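Local coordinates for protein transcription termination factor FttA (Pyrococcus horikoshii, PDB 3AF6) that probably terminates transcription by cutting nascent RNA at the polymerase exit channel, acting as a zinc-dependent ribonuclease of the metallo-beta-lactamase superfamily, at residues E36-E41 against K169-V174; L42-K47 against K68-R73; I178-E183 against I331-R336. One frame throughout, in Å; residues are numbered along the deposited sequence.

Interaction 1. Residues E36-E41 against K169-V174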
# COMPACT_ATOMS: atom_id res chain seq x y z
N GLU A 36 5.64 -10.30 27.52
CA GLU A 36 5.75 -11.18 26.36
C GLU A 36 6.08 -10.38 25.10
O GLU A 36 6.10 -9.15 25.12
CB GLU A 36 4.43 -11.92 26.15
CG GLU A 36 3.21 -11.02 26.15
CD GLU A 36 1.95 -11.71 25.67
OE1 GLU A 36 1.70 -12.86 26.11
OE2 GLU A 36 1.20 -11.11 24.86
N PHE A 37 6.35 -11.10 24.01
CA PHE A 37 6.66 -10.45 22.74
C PHE A 37 5.43 -10.48 21.85
O PHE A 37 4.79 -11.52 21.69
CB PHE A 37 7.80 -11.19 22.03
CG PHE A 37 9.17 -10.71 22.42
CD1 PHE A 37 9.55 -9.39 22.23
CD2 PHE A 37 10.11 -11.60 22.94
CE1 PHE A 37 10.83 -8.95 22.56
CE2 PHE A 37 11.39 -11.17 23.27
CZ PHE A 37 11.75 -9.85 23.08
N GLU A 38 5.07 -9.32 21.30
CA GLU A 38 3.93 -9.22 20.39
C GLU A 38 4.47 -8.66 19.10
O GLU A 38 4.75 -7.46 19.00
CB GLU A 38 2.86 -8.28 20.95
CG GLU A 38 1.74 -8.99 21.69
CD GLU A 38 0.68 -8.04 22.19
OE1 GLU A 38 0.11 -7.28 21.37
OE2 GLU A 38 0.42 -8.05 23.41
N GLY A 39 4.62 -9.52 18.10
CA GLY A 39 5.17 -9.06 16.84
C GLY A 39 6.50 -8.44 17.21
O GLY A 39 7.09 -8.82 18.23
N PRO A 40 6.99 -7.46 16.45
CA PRO A 40 8.27 -6.81 16.74
C PRO A 40 8.39 -6.23 18.16
O PRO A 40 9.44 -6.32 18.78
CB PRO A 40 8.35 -5.71 15.68
CG PRO A 40 7.60 -6.31 14.53
CD PRO A 40 6.41 -6.93 15.21
N GLU A 41 7.30 -5.66 18.66
CA GLU A 41 7.30 -5.03 19.98
C GLU A 41 7.17 -5.91 21.22
O GLU A 41 6.61 -7.00 21.19
CB GLU A 41 6.25 -3.91 20.03
CG GLU A 41 4.95 -4.22 19.31
CD GLU A 41 3.96 -3.06 19.37
OE1 GLU A 41 3.48 -2.74 20.48
OE2 GLU A 41 3.67 -2.46 18.31
N LYS A 169 -2.70 -15.11 19.42
CA LYS A 169 -1.90 -16.31 19.25
C LYS A 169 -0.82 -16.04 18.21
O LYS A 169 0.36 -16.30 18.44
CB LYS A 169 -2.79 -17.47 18.79
CG LYS A 169 -2.05 -18.76 18.49
CD LYS A 169 -3.02 -19.88 18.16
CE LYS A 169 -2.29 -21.21 17.98
NZ LYS A 169 -3.24 -22.36 17.83
N PHE A 170 -1.25 -15.49 17.08
CA PHE A 170 -0.38 -15.16 15.96
C PHE A 170 0.76 -14.22 16.33
O PHE A 170 1.90 -14.45 15.95
CB PHE A 170 -1.22 -14.51 14.85
CG PHE A 170 -0.41 -13.76 13.83
CD1 PHE A 170 0.35 -14.45 12.89
CD2 PHE A 170 -0.41 -12.37 13.81
CE1 PHE A 170 1.10 -13.75 11.94
CE2 PHE A 170 0.34 -11.66 12.88
CZ PHE A 170 1.10 -12.36 11.94
N LEU A 171 0.45 -13.17 17.07
CA LEU A 171 1.47 -12.22 17.47
C LEU A 171 2.49 -12.83 18.42
O LEU A 171 3.69 -12.56 18.30
CB LEU A 171 0.83 -10.98 18.08
CG LEU A 171 -0.02 -10.16 17.10
CD1 LEU A 171 -0.69 -9.01 17.82
CD2 LEU A 171 0.85 -9.64 15.96
N ARG A 172 2.04 -13.66 19.36
CA ARG A 172 2.98 -14.27 20.28
C ARG A 172 3.96 -15.16 19.52
O ARG A 172 5.15 -15.17 19.83
CB ARG A 172 2.26 -15.08 21.37
CG ARG A 172 2.11 -14.33 22.70
CD ARG A 172 1.70 -15.24 23.86
NE ARG A 172 0.27 -15.55 23.88
CZ ARG A 172 -0.69 -14.69 24.20
NH1 ARG A 172 -0.39 -13.44 24.53
NH2 ARG A 172 -1.96 -15.07 24.19
N GLN A 173 3.46 -15.89 18.53
CA GLN A 173 4.31 -16.76 17.72
C GLN A 173 5.36 -15.93 16.98
O GLN A 173 6.56 -16.16 17.13
CB GLN A 173 3.47 -17.55 16.72
CG GLN A 173 2.67 -18.69 17.34
CD GLN A 173 1.67 -19.30 16.37
OE1 GLN A 173 1.14 -20.39 16.60
NE2 GLN A 173 1.40 -18.58 15.28
N VAL A 174 4.91 -14.97 16.18
CA VAL A 174 5.82 -14.10 15.43
C VAL A 174 6.96 -13.63 16.34
O VAL A 174 8.14 -13.71 15.97
CB VAL A 174 5.09 -12.85 14.89
CG1 VAL A 174 6.10 -11.86 14.33
CG2 VAL A 174 4.10 -13.25 13.81
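R172 NH1 is held by both carboxylate oxygens of E36, lying 2.7 Å from OE1 and 2.8 Å from OE2. The pair is a salt bridge, though both N-H directions are bent and each hydrogen bond is weak on its own. It ties the first strand of KHa, a KH domain, to helix 164-178, which runs across the strand at a steep angle rather than along it. E36 places CG between its backbone N and carbonyl carbon (chi1 50°) and then runs extended toward the helix. R172 leaves its helix pointing away from the strand and turns at chi3 to come back. Carboxylate and guanidinium do not lie flat together, since their planes differ by 54°. E34 brings a second carboxylate close to E36, so the arginine probably eases the repulsion between them.

Further along, the chain turns back into the next strand of a hairpin, E38 N bonding to E41 O. One backbone hydrogen bond joins the turn to the helix: G39 N donates to L171 O at 3.2 Å, an almost straight bond that arrives from above the carbonyl plane. The CA-H of R172 also points at F37 O, 3.6 Å from CA to O. L171 faces the turn, and its CD1 passes 4.0 Å from E38 OE1, whose carboxylate is engaged by R73 of the third strand. V174 puts CG1 anti to its backbone N, bringing that methyl 3.9 Å from G39 CA.

Interaction 2. Residues L42-K47 against K68-R73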
# COMPACT_ATOMS: atom_id res chain seq x y z
N LEU A 42 7.72 -5.40 22.32
CA LEU A 42 7.69 -6.07 23.62
C LEU A 42 6.54 -5.51 24.45
O LEU A 42 6.39 -4.30 24.58
CB LEU A 42 9.01 -5.83 24.35
CG LEU A 42 9.13 -6.35 25.78
CD1 LEU A 42 9.01 -7.87 25.81
CD2 LEU A 42 10.46 -5.91 26.37
N VAL A 43 5.74 -6.40 25.02
CA VAL A 43 4.60 -5.99 25.83
C VAL A 43 4.80 -6.29 27.31
O VAL A 43 5.03 -7.43 27.71
CB VAL A 43 3.32 -6.68 25.35
CG1 VAL A 43 2.14 -6.22 26.19
CG2 VAL A 43 3.08 -6.36 23.88
N ILE A 44 4.71 -5.24 28.12
CA ILE A 44 4.87 -5.35 29.57
C ILE A 44 3.57 -4.98 30.28
O ILE A 44 3.30 -3.80 30.52
CB ILE A 44 5.99 -4.41 30.08
CG1 ILE A 44 7.32 -4.75 29.41
CG2 ILE A 44 6.11 -4.52 31.59
CD1 ILE A 44 8.47 -3.83 29.78
N TYR A 45 2.78 -5.99 30.62
CA TYR A 45 1.50 -5.78 31.30
C TYR A 45 1.69 -5.47 32.80
O TYR A 45 2.54 -6.07 33.47
CB TYR A 45 0.61 -7.02 31.14
CG TYR A 45 0.03 -7.20 29.74
CD1 TYR A 45 -0.73 -6.19 29.15
CD2 TYR A 45 0.22 -8.39 29.04
CE1 TYR A 45 -1.30 -6.37 27.88
CE2 TYR A 45 -0.34 -8.57 27.77
CZ TYR A 45 -1.10 -7.56 27.20
OH TYR A 45 -1.66 -7.74 25.96
N VAL A 46 0.88 -4.55 33.30
CA VAL A 46 0.94 -4.14 34.71
C VAL A 46 -0.45 -3.89 35.27
O VAL A 46 -1.37 -3.52 34.53
CB VAL A 46 1.77 -2.86 34.88
CG1 VAL A 46 3.19 -3.08 34.36
CG2 VAL A 46 1.11 -1.71 34.13
N LYS A 47 -0.61 -4.08 36.58
CA LYS A 47 -1.90 -3.86 37.23
C LYS A 47 -1.98 -2.54 37.99
O LYS A 47 -2.28 -2.52 39.18
CB LYS A 47 -2.22 -5.02 38.19
CG LYS A 47 -2.65 -6.30 37.49
CD LYS A 47 -3.12 -7.35 38.49
CE LYS A 47 -3.64 -8.59 37.77
NZ LYS A 47 -4.08 -9.65 38.71
N LYS A 68 14.61 -2.00 21.79
CA LYS A 68 13.32 -2.51 21.32
C LYS A 68 12.20 -1.49 21.45
O LYS A 68 12.42 -0.37 21.91
CB LYS A 68 12.93 -3.77 22.10
CG LYS A 68 13.81 -4.96 21.79
CD LYS A 68 13.37 -6.20 22.55
CE LYS A 68 14.17 -7.42 22.11
NZ LYS A 68 15.65 -7.21 22.21
N ARG A 69 11.01 -1.89 21.02
CA ARG A 69 9.82 -1.04 21.09
C ARG A 69 8.92 -1.63 22.17
O ARG A 69 8.30 -2.68 21.97
CB ARG A 69 9.09 -1.05 19.75
CG ARG A 69 7.73 -0.39 19.78
CD ARG A 69 7.84 1.08 20.08
NE ARG A 69 6.53 1.72 20.16
CZ ARG A 69 6.35 3.02 20.29
NH1 ARG A 69 7.40 3.84 20.35
NH2 ARG A 69 5.12 3.52 20.37
N ILE A 70 8.85 -0.96 23.31
CA ILE A 70 8.05 -1.45 24.43
C ILE A 70 6.70 -0.76 24.59
O ILE A 70 6.59 0.46 24.54
CB ILE A 70 8.84 -1.32 25.75
CG1 ILE A 70 9.42 0.09 25.86
CG2 ILE A 70 9.95 -2.36 25.80
CD1 ILE A 70 10.29 0.29 27.08
N SER A 71 5.67 -1.58 24.77
CA SER A 71 4.31 -1.10 24.96
C SER A 71 3.80 -1.64 26.29
O SER A 71 3.63 -2.85 26.45
CB SER A 71 3.41 -1.58 23.83
OG SER A 71 2.06 -1.22 24.07
N VAL A 72 3.58 -0.74 27.24
CA VAL A 72 3.09 -1.12 28.55
C VAL A 72 1.61 -0.78 28.69
O VAL A 72 1.20 0.37 28.50
CB VAL A 72 3.90 -0.43 29.66
CG1 VAL A 72 3.91 1.07 29.44
CG2 VAL A 72 3.33 -0.78 31.02
N ARG A 73 0.80 -1.78 29.02
CA ARG A 73 -0.64 -1.60 29.15
C ARG A 73 -1.11 -2.22 30.46
O ARG A 73 -0.35 -2.94 31.12
CB ARG A 73 -1.35 -2.28 27.99
CG ARG A 73 -0.71 -2.05 26.63
CD ARG A 73 -0.87 -3.28 25.74
NE ARG A 73 -0.12 -3.16 24.49
CZ ARG A 73 0.05 -4.15 23.61
NH1 ARG A 73 0.75 -3.95 22.51
NH2 ARG A 73 -0.49 -5.34 23.85
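The parallel pair in the three-stranded sheet of KHa joins strand 41-46, through L42 to V46, with strand 70-74, through I70 to R73. L42 bonds with both of its backbone polar atoms: its N donates to R69 O at 2.8 Å, and its O accepts from S71 N. I44 N then reaches S71 O at 3.1 Å, and V46 N bonds to R73 O at 3.0 Å, so the donors of 41-46 use every second carbonyl of the partner. A parallel pair of this kind within a mixed sheet marks the type II KH fold, and helix 59-66 lies in the beta-alpha-beta crossover between the two strands.

On the face carrying V43, Y45, S71 and R73, the arginine does most of the work. Bent at chi2 (146°), it lies back over the sheet and crosses V43 at about a right angle, with V43 CG1 3.6 Å from R73 NH2 over one face of the guanidinium. The same methyl sits over the centre of the Y45 ring. R73 NE donates to S71 OG at 2.9 Å, which steadies the flat group, while NH2 forms a salt bridge with E38 OE2 and, beside it, a weak bond to Y45 OH. On the other face, L42 and I70 point the same way, toward helices 11-22 and 59-66, and L42 CD2 touches I70 CG2 at 3.6 Å.

Interaction 3. Residues I178-E183 against I331-R336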
# COMPACT_ATOMS: atom_id res chain seq x y z
N ILE A 178 10.83 -13.90 15.83
CA ILE A 178 11.73 -12.77 15.67
C ILE A 178 12.89 -12.81 16.66
O ILE A 178 13.99 -12.35 16.37
CB ILE A 178 10.98 -11.42 15.82
CG1 ILE A 178 9.87 -11.31 14.78
CG2 ILE A 178 11.96 -10.25 15.68
CD1 ILE A 178 9.07 -10.02 14.86
N TYR A 179 12.64 -13.39 17.84
CA TYR A 179 13.68 -13.46 18.86
C TYR A 179 14.16 -14.88 19.17
O TYR A 179 14.55 -15.18 20.30
CB TYR A 179 13.17 -12.77 20.12
CG TYR A 179 12.85 -11.32 19.85
CD1 TYR A 179 13.86 -10.37 19.77
CD2 TYR A 179 11.54 -10.92 19.55
CE1 TYR A 179 13.61 -9.06 19.39
CE2 TYR A 179 11.28 -9.60 19.16
CZ TYR A 179 12.32 -8.68 19.09
OH TYR A 179 12.09 -7.39 18.68
N ARG A 180 14.14 -15.73 18.14
CA ARG A 180 14.59 -17.11 18.30
C ARG A 180 16.06 -17.11 18.72
O ARG A 180 16.63 -18.17 19.02
CB ARG A 180 14.39 -17.89 16.99
CG ARG A 180 15.04 -17.28 15.74
CD ARG A 180 14.95 -18.23 14.56
NE ARG A 180 15.34 -17.61 13.29
CZ ARG A 180 14.61 -16.71 12.63
NH1 ARG A 180 13.45 -16.32 13.12
NH2 ARG A 180 15.03 -16.22 11.48
N LYS A 181 16.66 -15.93 18.74
CA LYS A 181 18.05 -15.77 19.15
C LYS A 181 18.39 -14.29 19.18
O LYS A 181 17.65 -13.48 18.64
CB LYS A 181 18.99 -16.52 18.21
CG LYS A 181 18.93 -16.07 16.77
CD LYS A 181 19.96 -16.81 15.95
CE LYS A 181 21.36 -16.53 16.43
NZ LYS A 181 22.36 -17.20 15.57
N PRO A 182 19.51 -13.92 19.83
CA PRO A 182 19.92 -12.52 19.93
C PRO A 182 20.46 -11.94 18.63
O PRO A 182 20.77 -12.70 17.71
CB PRO A 182 20.97 -12.55 21.03
CG PRO A 182 21.59 -13.89 20.84
CD PRO A 182 20.39 -14.78 20.64
N GLU A 183 20.58 -10.61 18.56
CA GLU A 183 21.08 -9.94 17.36
C GLU A 183 22.19 -10.77 16.76
O GLU A 183 23.13 -11.16 17.44
CB GLU A 183 21.60 -8.53 17.68
CG GLU A 183 20.49 -7.52 17.98
CD GLU A 183 20.93 -6.06 17.76
OE1 GLU A 183 21.98 -5.65 18.32
OE2 GLU A 183 20.21 -5.33 17.04
N ILE A 331 12.58 -7.63 12.66
CA ILE A 331 11.64 -8.61 12.13
C ILE A 331 12.25 -10.01 12.06
O ILE A 331 11.58 -10.96 11.68
CB ILE A 331 11.11 -8.20 10.73
CG1 ILE A 331 12.25 -8.12 9.72
CG2 ILE A 331 10.37 -6.87 10.84
CD1 ILE A 331 11.74 -7.82 8.31
N SER A 332 13.52 -10.11 12.46
CA SER A 332 14.24 -11.38 12.47
C SER A 332 15.54 -11.17 13.24
O SER A 332 15.96 -10.04 13.45
CB SER A 332 14.56 -11.84 11.04
OG SER A 332 15.91 -11.56 10.70
N PRO A 333 16.19 -12.26 13.67
CA PRO A 333 17.44 -12.13 14.41
C PRO A 333 18.51 -11.27 13.74
O PRO A 333 19.32 -10.65 14.42
CB PRO A 333 17.89 -13.57 14.58
CG PRO A 333 16.60 -14.30 14.69
CD PRO A 333 15.79 -13.68 13.59
N ASP A 334 18.51 -11.20 12.41
CA ASP A 334 19.52 -10.40 11.72
C ASP A 334 19.01 -9.41 10.69
O ASP A 334 19.77 -8.96 9.83
CB ASP A 334 20.56 -11.33 11.08
CG ASP A 334 19.99 -12.16 9.94
OD1 ASP A 334 18.75 -12.31 9.86
OD2 ASP A 334 20.78 -12.67 9.13
N ILE A 335 17.73 -9.05 10.76
CA ILE A 335 17.16 -8.09 9.81
C ILE A 335 16.28 -7.08 10.51
O ILE A 335 15.37 -7.45 11.24
CB ILE A 335 16.29 -8.79 8.73
CG1 ILE A 335 17.16 -9.69 7.84
CG2 ILE A 335 15.57 -7.75 7.89
CD1 ILE A 335 16.38 -10.41 6.77
N ARG A 336 16.55 -5.80 10.28
CA ARG A 336 15.75 -4.74 10.88
C ARG A 336 15.09 -3.92 9.78
O ARG A 336 15.75 -3.43 8.85
CB ARG A 336 16.61 -3.84 11.75
CG ARG A 336 16.27 -3.91 13.22
CD ARG A 336 16.87 -2.74 13.94
NE ARG A 336 18.32 -2.84 14.01
CZ ARG A 336 18.96 -3.70 14.79
NH1 ARG A 336 18.26 -4.52 15.57
NH2 ARG A 336 20.28 -3.74 14.80
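With its first torsion near 55° and an extended chain from CG to NE, R180 reaches across P333 at about a right angle and lays one face of its guanidinium on the proline, CZ 3.4 Å from P333 CD. The charged end has its own partners, NH2 in a salt bridge with D250 and NE in one with E211. K181, also with chi1 near 60°, brings its CG to 3.5 Å from P333 CB, so P333 packs against the guanidinium face and CG of R180 and the CG of K181.

R336 turns at chi3 (-70°) and meets E183 end-on: NH1 at 2.6 Å and NH2 at 2.7 Å both donate to the single oxygen OE2, which lies in the guanidinium plane. D330 is a second carboxylate partner for NH1. At the helix end, I178 packs CG2 against the backbone, 3.6 Å from S332 N.

S332 to I335 form a type I turn in which S332 OG accepts from D334 N at 3.1 Å, an ST turn. I331 and S332 together face I335, a classic beta bulge in the hairpin of strands 329-332 and 335-341 of the metallo-beta-lactamase domain.

How the interactions relate
All three contacts lie on the same side of the chain's centre and away from the zinc site. Interactions 1 and 2, centres about 12 Å apart, share the KHa sheet: strands 32-38 and 41-46 are neighbours in it, and 70-74 completes it. The segments of interaction 2 fall between those of interaction 1 in sequence, while interaction 3 follows both. Helix 164-178 carries one side of interaction 1 and leads into the loop of interaction 3, about 13 Å away centre to centre. Y179 bridges them, stacking on F37, bonding to P40 O and touching K68. The KH sheet, this helix and the lactamase hairpin therefore form one continuous connection between the KH region and the nuclease domain.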